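Local coordinates for protein CurF (Lyngbya majuscula, PDB 2Q35) that probably decarboxylates a polyketide intermediate during beta-branching, as the crotonase-fold ECH2 decarboxylase domain of CurF, at residues Leu6-Gly12 and Asn45-Val50; Met128-Phe132 and Arg238-Glu242; Gly136-Ile141 and Lys214-Ile219. The protein carries 1 engineered substitution. One frame throughout, in Å; residues are numbered along the deposited sequence.

Contact 1. Residues Leu6-Gly12 and Asn45-Val50; sequences LTELGNG and NQQYKV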
loop_
_atom_site.group_PDB
_atom_site.type_symbol
_atom_site.label_atom_id
_atom_site.label_comp_id
_atom_site.label_asym_id
_atom_site.label_seq_id
_atom_site.Cartn_x
_atom_site.Cartn_y
_atom_site.Cartn_z
ATOM N N LEU A 6 -18.760 -13.203 26.321
ATOM C CA LEU A 6 -18.061 -11.946 26.564
ATOM C C LEU A 6 -17.445 -11.981 27.953
ATOM O O LEU A 6 -18.133 -12.310 28.944
ATOM C CB LEU A 6 -19.051 -10.777 26.437
ATOM C CG LEU A 6 -18.588 -9.391 26.860
ATOM C CD1 LEU A 6 -17.630 -8.845 25.880
ATOM C CD2 LEU A 6 -19.802 -8.482 26.918
ATOM N N THR A 7 -16.142 -11.701 28.022
ATOM C CA THR A 7 -15.456 -11.568 29.302
ATOM C C THR A 7 -14.692 -10.247 29.400
ATOM O O THR A 7 -14.279 -9.668 28.377
ATOM C CB THR A 7 -14.460 -12.733 29.541
ATOM O OG1 THR A 7 -13.586 -12.850 28.404
ATOM C CG2 THR A 7 -15.229 -14.057 29.779
ATOM N N GLU A 8 -14.507 -9.773 30.636
ATOM C CA GLU A 8 -13.794 -8.525 30.925
ATOM C C GLU A 8 -12.342 -8.795 31.246
ATOM O O GLU A 8 -12.034 -9.652 32.097
ATOM C CB GLU A 8 -14.446 -7.795 32.095
ATOM C CG GLU A 8 -15.797 -7.162 31.714
ATOM C CD GLU A 8 -16.539 -6.570 32.899
ATOM O OE1 GLU A 8 -16.051 -6.737 34.044
ATOM O OE2 GLU A 8 -17.593 -5.926 32.666
ATOM N N LEU A 9 -11.464 -8.045 30.589
ATOM C CA LEU A 9 -10.018 -8.196 30.792
ATOM C C LEU A 9 -9.401 -7.076 31.624
ATOM O O LEU A 9 -8.204 -7.177 31.996
ATOM C CB LEU A 9 -9.303 -8.289 29.444
ATOM C CG LEU A 9 -9.797 -9.403 28.525
ATOM C CD1 LEU A 9 -8.949 -9.441 27.279
ATOM C CD2 LEU A 9 -9.860 -10.742 29.245
ATOM N N GLY A 10 -10.201 -6.047 31.944
ATOM C CA GLY A 10 -9.719 -4.917 32.740
ATOM C C GLY A 10 -9.426 -3.680 31.899
ATOM O O GLY A 10 -9.055 -3.805 30.731
ATOM N N ASN A 11 -9.557 -2.505 32.532
ATOM C CA ASN A 11 -9.248 -1.215 31.905
ATOM C C ASN A 11 -10.062 -0.955 30.653
ATOM O O ASN A 11 -9.641 -0.183 29.787
ATOM C CB ASN A 11 -7.759 -1.145 31.589
ATOM C CG ASN A 11 -6.917 -1.465 32.808
ATOM O OD1 ASN A 11 -7.176 -0.930 33.889
ATOM N ND2 ASN A 11 -5.918 -2.344 32.646
ATOM N N GLY A 12 -11.233 -1.586 30.577
ATOM C CA GLY A 12 -12.125 -1.365 29.432
ATOM C C GLY A 12 -11.878 -2.282 28.240
ATOM O O GLY A 12 -12.522 -2.159 27.209
ATOM N N ASN A 45 -22.379 -0.953 27.308
ATOM C CA ASN A 45 -21.506 -0.676 28.435
ATOM C C ASN A 45 -20.497 0.393 28.051
ATOM O O ASN A 45 -19.529 0.109 27.332
ATOM C CB ASN A 45 -20.783 -1.935 28.930
ATOM C CG ASN A 45 -20.134 -1.721 30.305
ATOM O OD1 ASN A 45 -19.725 -0.588 30.671
ATOM N ND2 ASN A 45 -20.084 -2.792 31.101
ATOM N N GLN A 46 -20.738 1.614 28.538
ATOM C CA GLN A 46 -19.924 2.791 28.248
ATOM C C GLN A 46 -18.494 2.671 28.745
ATOM O O GLN A 46 -17.617 3.426 28.335
ATOM C CB GLN A 46 -20.560 4.024 28.894
ATOM C CG GLN A 46 -21.832 4.472 28.213
ATOM C CD GLN A 46 -21.552 5.189 26.903
ATOM O OE1 GLN A 46 -20.938 6.264 26.887
ATOM N NE2 GLN A 46 -21.995 4.600 25.802
ATOM N N GLN A 47 -18.259 1.735 29.641
ATOM C CA GLN A 47 -16.909 1.578 30.184
ATOM C C GLN A 47 -15.992 0.797 29.240
ATOM O O GLN A 47 -14.758 0.822 29.416
ATOM C CB GLN A 47 -16.963 0.888 31.544
ATOM C CG GLN A 47 -17.830 1.641 32.566
ATOM C CD GLN A 47 -17.314 3.045 32.907
ATOM O OE1 GLN A 47 -16.147 3.227 33.267
ATOM N NE2 GLN A 47 -18.198 4.040 32.807
ATOM N N TYR A 48 -16.575 0.091 28.268
ATOM C CA TYR A 48 -15.767 -0.705 27.349
ATOM C C TYR A 48 -15.124 0.153 26.277
ATOM O O TYR A 48 -15.784 1.053 25.701
ATOM C CB TYR A 48 -16.577 -1.832 26.716
ATOM C CG TYR A 48 -17.139 -2.836 27.686
ATOM C CD1 TYR A 48 -16.652 -2.943 28.997
ATOM C CD2 TYR A 48 -18.115 -3.742 27.272
ATOM C CE1 TYR A 48 -17.167 -3.923 29.886
ATOM C CE2 TYR A 48 -18.605 -4.716 28.126
ATOM C CZ TYR A 48 -18.154 -4.796 29.431
ATOM O OH TYR A 48 -18.665 -5.756 30.278
ATOM N N LYS A 49 -13.844 -0.128 25.998
ATOM C CA LYS A 49 -13.052 0.681 25.080
ATOM C C LYS A 49 -12.441 -0.092 23.909
ATOM O O LYS A 49 -12.152 0.506 22.869
ATOM C CB LYS A 49 -11.893 1.404 25.808
ATOM C CG LYS A 49 -12.296 2.400 26.855
ATOM C CD LYS A 49 -10.995 2.953 27.398
ATOM C CE LYS A 49 -11.173 4.125 28.290
ATOM N NZ LYS A 49 -9.849 4.513 28.809
ATOM N N VAL A 50 -12.150 -1.384 24.114
ATOM C CA VAL A 50 -11.494 -2.223 23.062
ATOM C C VAL A 50 -12.117 -3.598 23.114
ATOM O O VAL A 50 -12.314 -4.145 24.202
ATOM C CB VAL A 50 -9.938 -2.344 23.272
ATOM C CG1 VAL A 50 -9.303 -3.160 22.148
ATOM C CG2 VAL A 50 -9.263 -0.977 23.344
HETATM O O HOH W 1 -9.005 2.413 30.563
#

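Contact 2. Residues Met128-Phe132 and Arg238-Glu242; sequences MKYGF and RIQQE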
loop_
_atom_site.group_PDB
_atom_site.type_symbol
_atom_site.label_atom_id
_atom_site.label_comp_id
_atom_site.label_asym_id
_atom_site.label_seq_id
_atom_site.Cartn_x
_atom_site.Cartn_y
_atom_site.Cartn_z
ATOM N N MET A 128 -12.871 -19.054 -4.850
ATOM C CA MET A 128 -12.485 -19.527 -6.179
ATOM C C MET A 128 -12.025 -20.987 -6.201
ATOM O O MET A 128 -11.965 -21.609 -7.273
ATOM C CB MET A 128 -11.442 -18.605 -6.816
ATOM C CG MET A 128 -12.008 -17.212 -7.196
ATOM S SD MET A 128 -13.022 -17.283 -8.685
ATOM C CE MET A 128 -11.762 -17.216 -9.951
ATOM N N LYS A 129 -11.695 -21.512 -5.027
ATOM C CA LYS A 129 -11.416 -22.951 -4.910
ATOM C C LYS A 129 -12.658 -23.749 -5.275
ATOM O O LYS A 129 -12.573 -24.757 -5.982
ATOM C CB LYS A 129 -10.949 -23.312 -3.511
ATOM C CG LYS A 129 -10.717 -24.833 -3.309
ATOM C CD LYS A 129 -9.670 -25.142 -2.246
ATOM C CE LYS A 129 -8.259 -25.315 -2.842
ATOM N NZ LYS A 129 -7.144 -25.453 -1.811
ATOM N N TYR A 130 -13.817 -23.290 -4.805
ATOM C CA TYR A 130 -15.095 -23.887 -5.201
ATOM C C TYR A 130 -15.491 -23.522 -6.620
ATOM O O TYR A 130 -16.354 -24.166 -7.194
ATOM C CB TYR A 130 -16.225 -23.422 -4.294
ATOM C CG TYR A 130 -16.033 -23.726 -2.832
ATOM C CD1 TYR A 130 -15.913 -25.041 -2.388
ATOM C CD2 TYR A 130 -15.987 -22.699 -1.895
ATOM C CE1 TYR A 130 -15.751 -25.325 -1.046
ATOM C CE2 TYR A 130 -15.830 -22.968 -0.533
ATOM C CZ TYR A 130 -15.707 -24.285 -0.123
ATOM O OH TYR A 130 -15.555 -24.554 1.229
ATOM N N GLY A 131 -14.896 -22.455 -7.153
ATOM C CA GLY A 131 -15.061 -22.114 -8.563
ATOM C C GLY A 131 -15.875 -20.865 -8.814
ATOM O O GLY A 131 -16.192 -20.579 -9.973
ATOM N N PHE A 132 -16.211 -20.126 -7.749
ATOM C CA PHE A 132 -17.053 -18.921 -7.906
ATOM C C PHE A 132 -16.393 -17.706 -7.260
ATOM O O PHE A 132 -15.383 -17.824 -6.552
ATOM C CB PHE A 132 -18.484 -19.138 -7.385
ATOM C CG PHE A 132 -18.553 -19.627 -5.968
ATOM C CD1 PHE A 132 -18.302 -18.771 -4.911
ATOM C CD2 PHE A 132 -18.868 -20.955 -5.692
ATOM C CE1 PHE A 132 -18.357 -19.221 -3.592
ATOM C CE2 PHE A 132 -18.920 -21.411 -4.368
ATOM C CZ PHE A 132 -18.673 -20.552 -3.334
ATOM N N ARG A 238 -18.109 -29.297 -7.869
ATOM C CA ARG A 238 -16.884 -28.765 -7.281
ATOM C C ARG A 238 -17.020 -28.686 -5.760
ATOM O O ARG A 238 -16.091 -29.061 -5.031
ATOM C CB ARG A 238 -16.528 -27.394 -7.895
ATOM C CG ARG A 238 -16.048 -27.481 -9.335
ATOM C CD ARG A 238 -15.757 -26.110 -9.884
ATOM N NE ARG A 238 -14.830 -26.118 -11.011
ATOM C CZ ARG A 238 -13.545 -25.730 -10.950
ATOM N NH1 ARG A 238 -13.020 -25.275 -9.818
ATOM N NH2 ARG A 238 -12.813 -25.763 -12.043
ATOM N N ILE A 239 -18.186 -28.231 -5.280
ATOM C CA ILE A 239 -18.417 -28.136 -3.839
ATOM C C ILE A 239 -18.418 -29.546 -3.248
ATOM O O ILE A 239 -17.779 -29.786 -2.221
ATOM C CB ILE A 239 -19.713 -27.384 -3.477
ATOM C CG1 ILE A 239 -19.622 -25.937 -4.000
ATOM C CG2 ILE A 239 -19.939 -27.406 -1.946
ATOM C CD1 ILE A 239 -20.963 -25.223 -4.104
ATOM N N GLN A 240 -19.117 -30.468 -3.911
ATOM C CA GLN A 240 -19.138 -31.876 -3.465
ATOM C C GLN A 240 -17.731 -32.422 -3.237
ATOM O O GLN A 240 -17.486 -33.117 -2.248
ATOM C CB GLN A 240 -19.863 -32.778 -4.465
ATOM C CG GLN A 240 -19.828 -34.272 -4.049
ATOM C CD GLN A 240 -20.676 -35.160 -4.943
ATOM O OE1 GLN A 240 -21.774 -34.775 -5.365
ATOM N NE2 GLN A 240 -20.171 -36.355 -5.246
ATOM N N GLN A 241 -16.807 -32.097 -4.137
ATOM C CA GLN A 241 -15.466 -32.682 -4.047
ATOM C C GLN A 241 -14.591 -32.035 -2.977
ATOM O O GLN A 241 -13.507 -32.536 -2.699
ATOM C CB GLN A 241 -14.776 -32.702 -5.414
ATOM C CG GLN A 241 -15.510 -33.585 -6.421
ATOM C CD GLN A 241 -15.777 -35.002 -5.897
ATOM O OE1 GLN A 241 -16.862 -35.561 -6.102
ATOM N NE2 GLN A 241 -14.785 -35.584 -5.211
ATOM N N GLU A 242 -15.072 -30.955 -2.346
ATOM C CA GLU A 242 -14.312 -30.341 -1.244
ATOM C C GLU A 242 -14.675 -30.865 0.160
ATOM O O GLU A 242 -14.038 -30.474 1.148
ATOM C CB GLU A 242 -14.418 -28.815 -1.285
ATOM C CG GLU A 242 -13.840 -28.165 -2.561
ATOM C CD GLU A 242 -12.355 -28.453 -2.767
ATOM O OE1 GLU A 242 -11.563 -28.194 -1.836
ATOM O OE2 GLU A 242 -11.978 -28.927 -3.866
#

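Contact 3. Residues Gly136-Ile141 and Lys214-Ile219; sequences GATSLI and KFPEAI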
loop_
_atom_site.group_PDB
_atom_site.type_symbol
_atom_site.label_atom_id
_atom_site.label_comp_id
_atom_site.label_asym_id
_atom_site.label_seq_id
_atom_site.Cartn_x
_atom_site.Cartn_y
_atom_site.Cartn_z
ATOM N N GLY A 136 -18.885 -10.269 0.202
ATOM C CA GLY A 136 -18.480 -9.633 1.456
ATOM C C GLY A 136 -17.535 -8.458 1.314
ATOM O O GLY A 136 -16.980 -7.991 2.320
ATOM N N ALA A 137 -17.425 -7.916 0.092
ATOM C CA ALA A 137 -16.447 -6.866 -0.218
ATOM C C ALA A 137 -15.043 -7.407 0.022
ATOM O O ALA A 137 -14.173 -6.729 0.606
ATOM C CB ALA A 137 -16.692 -5.577 0.614
ATOM N N THR A 138 -14.834 -8.639 -0.426
ATOM C CA THR A 138 -13.527 -9.309 -0.287
ATOM C C THR A 138 -12.401 -8.516 -0.936
ATOM O O THR A 138 -11.326 -8.332 -0.333
ATOM C CB THR A 138 -13.573 -10.743 -0.874
ATOM O OG1 THR A 138 -14.393 -11.557 -0.037
ATOM C CG2 THR A 138 -12.183 -11.373 -0.924
ATOM N N SER A 139 -12.605 -8.092 -2.179
ATOM C CA SER A 139 -11.533 -7.407 -2.884
ATOM C C SER A 139 -11.234 -6.047 -2.237
ATOM O O SER A 139 -10.073 -5.676 -2.063
ATOM C CB SER A 139 -11.833 -7.297 -4.379
ATOM O OG SER A 139 -12.791 -6.303 -4.689
ATOM N N LEU A 140 -12.282 -5.319 -1.850
ATOM C CA LEU A 140 -12.078 -4.040 -1.187
ATOM C C LEU A 140 -11.225 -4.219 0.065
ATOM O O LEU A 140 -10.191 -3.563 0.235
ATOM C CB LEU A 140 -13.425 -3.401 -0.806
ATOM C CG LEU A 140 -13.356 -2.062 -0.051
ATOM C CD1 LEU A 140 -12.860 -0.945 -0.953
ATOM C CD2 LEU A 140 -14.713 -1.682 0.533
ATOM N N ILE A 141 -11.671 -5.112 0.933
ATOM C CA ILE A 141 -11.039 -5.277 2.244
ATOM C C ILE A 141 -9.648 -5.912 2.115
ATOM O O ILE A 141 -8.693 -5.427 2.732
ATOM C CB ILE A 141 -11.966 -6.046 3.203
ATOM C CG1 ILE A 141 -13.195 -5.199 3.559
ATOM C CG2 ILE A 141 -11.239 -6.413 4.497
ATOM C CD1 ILE A 141 -12.908 -3.920 4.445
ATOM N N LYS A 214 -17.219 3.300 0.736
ATOM C CA LYS A 214 -17.098 2.409 -0.415
ATOM C C LYS A 214 -17.763 1.040 -0.216
ATOM O O LYS A 214 -17.979 0.281 -1.184
ATOM C CB LYS A 214 -15.616 2.211 -0.726
ATOM C CG LYS A 214 -14.998 3.411 -1.415
ATOM C CD LYS A 214 -13.664 3.058 -2.023
ATOM C CE LYS A 214 -12.533 3.553 -1.152
ATOM N NZ LYS A 214 -11.289 3.720 -1.949
ATOM N N PHE A 215 -18.056 0.715 1.040
ATOM C CA PHE A 215 -18.513 -0.627 1.401
ATOM C C PHE A 215 -19.841 -1.092 0.738
ATOM O O PHE A 215 -19.911 -2.186 0.140
ATOM C CB PHE A 215 -18.555 -0.767 2.930
ATOM C CG PHE A 215 -18.383 -2.150 3.389
ATOM C CD1 PHE A 215 -17.116 -2.688 3.527
ATOM C CD2 PHE A 215 -19.493 -2.947 3.635
ATOM C CE1 PHE A 215 -16.953 -4.005 3.935
ATOM C CE2 PHE A 215 -19.341 -4.241 4.038
ATOM C CZ PHE A 215 -18.059 -4.776 4.180
ATOM N N PRO A 216 -20.898 -0.272 0.827
ATOM C CA PRO A 216 -22.161 -0.739 0.262
ATOM C C PRO A 216 -22.076 -1.130 -1.212
ATOM O O PRO A 216 -22.604 -2.180 -1.595
ATOM C CB PRO A 216 -23.106 0.457 0.478
ATOM C CG PRO A 216 -22.539 1.172 1.641
ATOM C CD PRO A 216 -21.050 1.056 1.452
ATOM N N GLU A 217 -21.417 -0.313 -2.028
ATOM C CA GLU A 217 -21.326 -0.589 -3.465
ATOM C C GLU A 217 -20.463 -1.827 -3.700
ATOM O O GLU A 217 -20.757 -2.633 -4.584
ATOM C CB GLU A 217 -20.785 0.625 -4.217
ATOM C CG GLU A 217 -20.849 0.522 -5.738
ATOM C CD GLU A 217 -22.240 0.200 -6.255
ATOM O OE1 GLU A 217 -23.200 0.947 -5.948
ATOM O OE2 GLU A 217 -22.374 -0.816 -6.969
ATOM N N ALA A 218 -19.420 -1.993 -2.878
ATOM C CA ALA A 218 -18.540 -3.165 -2.973
ATOM C C ALA A 218 -19.299 -4.465 -2.718
ATOM O O ALA A 218 -19.188 -5.419 -3.482
ATOM C CB ALA A 218 -17.350 -3.015 -2.000
ATOM N N ILE A 219 -20.064 -4.505 -1.628
ATOM C CA ILE A 219 -20.944 -5.634 -1.322
ATOM C C ILE A 219 -21.904 -5.927 -2.462
ATOM O O ILE A 219 -22.061 -7.073 -2.878
ATOM C CB ILE A 219 -21.783 -5.348 -0.036
ATOM C CG1 ILE A 219 -20.872 -5.318 1.187
ATOM C CG2 ILE A 219 -22.919 -6.402 0.170
ATOM C CD1 ILE A 219 -20.413 -6.687 1.677
HETATM O O HOH W 2 -21.132 -9.338 -1.299
#

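Contact 1. Residues Leu6-Gly12 and Asn45-Val50
At the outer edge of the crotonase-fold sheet, the hairpin joining strands 4-10 and 13-18 meets the loop that leads into strand 50-54, and Gly-12 and Tyr-48 carry most of the meeting. Gly-12 O accepts from two successive backbone amides, with Lys-49 N at 2.7 Å on a nearly straight bond (173°) and Val-50 N at 3.2 Å. The glycine is called for twice over: its backbone angles suit no other residue well, and a beta carbon would collide with Gln-47 O, which already lies 3.4 Å from Gly-12 CA. Just before it, Leu-9 and Gly-10 form a classic beta bulge opposite Val-13. Earlier on strand 4-10, Glu-8 OE2 accepts from Tyr-48 OH at 2.6 Å through its anti lone pair; the carboxylate plane is turned 82° from the ring. Glu-8 runs extended beyond CG, which carries its acid to the hydroxyl end of the ring. Leu-6 CD2 touches Tyr-48 CE2 at 4.1 Å and also packs on Val-41 and Val-42 of helix 29-44. The tyrosine closes a type I turn from Asn-45, and Asn-45 CB covers part of one ring face. An Asx turn, Gln-47 N to Asn-45 OD1, stiffens this turn from within. With CG beside the backbone N (chi1 -63°) and the rest of its chain extended, Lys-49 passes Asn-11 O, to which a water links its NZ; the same ammonium bonds to Ser-195 O and Ala-193 O, near the start of helix 197-230.

Contact 2. Residues Met128-Phe132 and Arg238-Glu242
The side chains of Tyr-130, Arg-238 and Glu-242 carry the packing between the ends of two short helices, with no hydrogen bond passing directly across. Arg-238 lays its aliphatic part along the last carbonyl of helix 127-130, CB lying 3.3 Å and CD 3.4 Å from Tyr-130 O. That oxygen is buried with no hydrogen-bond partner in the model. The extended run from CG to NE (chi2 178°) carries the guanidinium past Tyr-130 O, with Lys-129 O in its plane at the edge but 3.9 Å from NH1. Gly-131, at positive phi after the helix, makes room for this chain, since a beta carbon would clash with Arg-238 CD. Along the CD1-CE1 side of the Tyr-130 ring, Glu-242 CG comes obliquely to within 3.7 Å of CE1, and Ile-239 CG1 lies 4.1 Å from CD1. Ile-239 CD1 also reaches the edge of the Phe-132 ring. Lys-129 CD packs 3.6 Å from Glu-242 OE1; the lysine bends at chi3, and its NZ remains 5.2 Å from that oxygen, too far for a salt bridge, though the opposite charges probably still attract weakly. Outside the pair, Arg-238 NH2 bonds to Lys-194 O of the second subunit. Shortened to an alanine here, the side chain would keep CB beside Tyr-130 O but is likely to leave Lys-194 O of that subunit without its guanidinium donor and to open a gap where CD packs. Helix 66-73 covers Tyr-130 and Ile-239 through Leu-69 and Ile-70, while Phe-132, just after helix 127-130, and Ile-239 both pack on Phe-230 of helix 197-230.

Contact 3. Residues Gly136-Ile141 and Lys214-Ile219
Gly-136 meets Ile-219 at the start of this contact: the isoleucine CD1 methyl presses against the glycine backbone, 3.4 Å from Gly-136 C. The positive phi of Gly-136 by itself favours glycine, and its N is linked through a water to Ile-219 O, while its carbonyl oxygen bonds to Tyr-111 OH. Ala-137, at the N-cap position of helix 138-146, comes next and sits in the middle of the interface. Its CB lies over one face of the Phe-215 ring in a CH-pi contact, 4.1 Å from the centroid and 28° off the normal. The same methyl meets Ala-218 CB at 3.7 Å and Ile-219 CD1 at 4.0 Å, so one small side chain touches three residues of helix 197-230. This is helix-to-helix packing in the crotonase fold, the N-terminal turn of helix 138-146 resting on the long helix 197-230, which is kinked here at residues 216 and 217. Glu-222, one turn farther along, accepts from the amides of Thr-138 and Ser-139, its carboxylate holding the first turn; the negative charge at this helix start is likely to be favoured by the helix dipole. Ser-139 turns to the second subunit, where its OG bonds to His-206 NE2. Leu-140 returns to the interface: CG stands opposite the backbone N (chi1 178°), which sends CD2 between Ala-218 CB (3.9 Å) and Phe-215 CD1 (4.0 Å). Both of its methyls also lie against Lys-214 CB. Ile-141 brings CG1 to the edge of the Phe-215 ring, in its plane, at 4.0 Å from CE1, and packs behind on Leu-107 and Leu-110 of helix 104-110.

Overall arrangement
From the N terminus, contact 1 closes first: the loop ahead of strand 50-54 comes back to the hairpin after strand 4-10, enclosing strand 13-18 and helix 29-44 and tying the sheet's edge to the start of its third strand. It is complete before the other two open. Contact 2 then begins at helix 127-130 and closes only at the C-terminal helix 235-240, and the span between holds the whole of contact 3, which joins helix 138-146 to helix 197-230. The centres of contacts 2 and 3 are about 22 Å apart, whereas contacts 1 and 2 lie about 41 Å apart on opposite sides of the chain's centre.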